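Local coordinates for protein alcohol dehydrogenase (Aeropyrum pernix, PDB 1H2B) that probably oxidises alcohols with NAD+ as a zinc-containing dehydrogenase from a hyperthermophilic archaeon, at residues 36-41 against 85-90. Numbering follows the deposited sequence.
Sequences PRLEGR and IEEVAE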
loop_
_atom_site.group_PDB
_atom_site.type_symbol
_atom_site.label_atom_id
_atom_site.label_comp_id
_atom_site.label_asym_id
_atom_site.label_seq_id
_atom_site.Cartn_x
_atom_site.Cartn_y
_atom_site.Cartn_z
ATOM N N PRO B 36 16.540 -13.595 -38.950
ATOM C CA PRO B 36 15.211 -13.071 -38.585
ATOM C C PRO B 36 14.701 -11.923 -39.456
ATOM O O PRO B 36 15.511 -11.161 -39.991
ATOM C CB PRO B 36 15.400 -12.563 -37.105
ATOM C CG PRO B 36 16.670 -13.215 -36.637
ATOM C CD PRO B 36 17.547 -13.428 -37.879
ATOM N N ARG B 37 13.381 -11.810 -39.590
ATOM C CA ARG B 37 12.810 -10.743 -40.428
ATOM C C ARG B 37 12.529 -9.521 -39.577
ATOM O O ARG B 37 11.694 -9.570 -38.683
ATOM C CB ARG B 37 11.505 -11.176 -41.051
ATOM C CG ARG B 37 11.710 -12.292 -42.054
ATOM C CD ARG B 37 10.575 -12.431 -43.052
ATOM N NE ARG B 37 9.273 -12.695 -42.461
ATOM C CZ ARG B 37 8.812 -13.900 -42.144
ATOM N NH1 ARG B 37 9.550 -14.995 -42.304
ATOM N NH2 ARG B 37 7.583 -14.025 -41.677
ATOM N N LEU B 38 13.183 -8.415 -39.924
ATOM C CA LEU B 38 12.909 -7.109 -39.316
ATOM C C LEU B 38 11.602 -6.547 -39.915
ATOM O O LEU B 38 11.562 -6.178 -41.098
ATOM C CB LEU B 38 14.102 -6.192 -39.610
ATOM C CG LEU B 38 14.239 -4.888 -38.855
ATOM C CD1 LEU B 38 14.715 -5.224 -37.440
ATOM C CD2 LEU B 38 15.273 -3.975 -39.594
ATOM N N GLU B 39 10.526 -6.547 -39.147
ATOM C CA GLU B 39 9.198 -6.146 -39.635
ATOM C C GLU B 39 8.246 -5.855 -38.488
ATOM O O GLU B 39 8.312 -6.495 -37.416
ATOM C CB GLU B 39 8.562 -7.252 -40.507
ATOM C CG GLU B 39 8.351 -8.582 -39.772
ATOM C CD GLU B 39 7.115 -8.597 -38.842
ATOM O OE1 GLU B 39 6.271 -7.661 -38.932
ATOM O OE2 GLU B 39 6.951 -9.556 -38.030
ATOM N N GLY B 40 7.317 -4.928 -38.731
ATOM C CA GLY B 40 6.275 -4.644 -37.763
ATOM C C GLY B 40 6.816 -4.316 -36.392
ATOM O O GLY B 40 7.686 -3.437 -36.235
ATOM N N ARG B 41 6.319 -5.052 -35.394
ATOM C CA ARG B 41 6.708 -4.807 -34.011
ATOM C C ARG B 41 8.094 -5.361 -33.726
ATOM O O ARG B 41 8.718 -4.993 -32.717
ATOM C CB ARG B 41 5.711 -5.426 -33.031
ATOM C CG ARG B 41 5.856 -6.958 -32.944
ATOM C CD ARG B 41 4.702 -7.688 -32.272
ATOM N NE ARG B 41 4.216 -7.002 -31.074
ATOM C CZ ARG B 41 3.465 -7.566 -30.131
ATOM N NH1 ARG B 41 3.115 -8.847 -30.217
ATOM N NH2 ARG B 41 3.068 -6.850 -29.090
ATOM N N ILE B 85 23.179 -5.010 -30.381
ATOM C CA ILE B 85 22.281 -4.653 -31.476
ATOM C C ILE B 85 22.973 -5.065 -32.776
ATOM O O ILE B 85 24.181 -4.808 -32.941
ATOM C CB ILE B 85 21.977 -3.136 -31.480
ATOM C CG1 ILE B 85 21.190 -2.708 -30.210
ATOM C CG2 ILE B 85 21.219 -2.728 -32.751
ATOM C CD1 ILE B 85 19.764 -3.213 -30.099
ATOM N N GLU B 86 22.183 -5.646 -33.688
ATOM C CA GLU B 86 22.691 -5.912 -35.042
ATOM C C GLU B 86 22.136 -4.845 -35.985
ATOM O O GLU B 86 22.920 -4.172 -36.701
ATOM C CB GLU B 86 22.365 -7.332 -35.492
ATOM C CG GLU B 86 22.777 -7.502 -36.966
ATOM C CD GLU B 86 24.280 -7.466 -37.170
ATOM O OE1 GLU B 86 25.080 -7.809 -36.252
ATOM O OE2 GLU B 86 24.672 -7.078 -38.299
ATOM N N GLU B 87 20.812 -4.703 -36.031
ATOM C CA GLU B 87 20.175 -3.634 -36.802
ATOM C C GLU B 87 18.836 -3.277 -36.234
ATOM O O GLU B 87 18.280 -4.014 -35.406
ATOM C CB GLU B 87 20.013 -4.076 -38.265
ATOM C CG GLU B 87 19.072 -5.266 -38.443
ATOM C CD GLU B 87 18.909 -5.613 -39.907
ATOM O OE1 GLU B 87 19.118 -6.773 -40.251
ATOM O OE2 GLU B 87 18.549 -4.713 -40.692
ATOM N N VAL B 88 18.311 -2.137 -36.674
ATOM C CA VAL B 88 17.014 -1.661 -36.217
ATOM C C VAL B 88 16.209 -1.097 -37.370
ATOM O O VAL B 88 16.783 -0.632 -38.411
ATOM C CB VAL B 88 17.126 -0.584 -35.089
ATOM C CG1 VAL B 88 17.957 -1.098 -33.872
ATOM C CG2 VAL B 88 17.729 0.723 -35.627
ATOM N N ALA B 89 14.894 -1.088 -37.189
ATOM C CA ALA B 89 13.952 -0.630 -38.200
ATOM C C ALA B 89 13.723 0.831 -38.034
ATOM O O ALA B 89 14.255 1.433 -37.109
ATOM C CB ALA B 89 12.623 -1.358 -38.071
ATOM N N GLU B 90 12.891 1.414 -38.911
ATOM C CA GLU B 90 12.599 2.848 -38.827
ATOM C C GLU B 90 12.029 3.272 -37.484
ATOM O O GLU B 90 11.341 2.483 -36.798
ATOM C CB GLU B 90 11.631 3.296 -39.932
ATOM C CG GLU B 90 10.201 2.838 -39.734
ATOM C CD GLU B 90 9.329 3.175 -40.929
ATOM O OE1 GLU B 90 9.304 4.337 -41.343
ATOM O OE2 GLU B 90 8.664 2.265 -41.437
#
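A single side chain, Leu38, makes nearly all of this contact from the loop side, and one of its methyls rests against a carboxylate: CD2 comes within 3.5 Å of Glu87 OE2. That touch is van der Waals only. The polar hold on Glu87 comes from its other oxygen, OE1, which hydrogen-bonds to the hydroxyl of Tyr35, the residue before Pro36 in the same loop. With CG placed between the backbone N and the carbonyl carbon (chi1 64°) and the chain extended beyond it, Glu87 lies obliquely across the leucine, its CD 4.0 Å from Leu38 CD2. The same methyl also sits over the backbone where the strand ends, 3.8 Å from both Val88 C and Ala89 N. Ala89 completes the patch, its CB 4.0 Å from Leu38 CG. The CB of Leu38 already points toward the strand, and with CG anti to the backbone N (chi1 -167°) the branched end is carried on to Ala89 and Glu87; it packs against Ile45 of strand 44-52 as well. Cutting this leucine back to an alanine would probably open a gap over Ala89 and the Val88-Ala89 peptide and take away the methyl beside the carboxylate end of Glu87. Glu86 and Glu87 both pair with Ile45 through backbone hydrogen bonds, forming a classic beta bulge near the end of strand 81-88. Beside it, the loop packs at the surface of the GroES-like domain of this zinc-containing alcohol dehydrogenase.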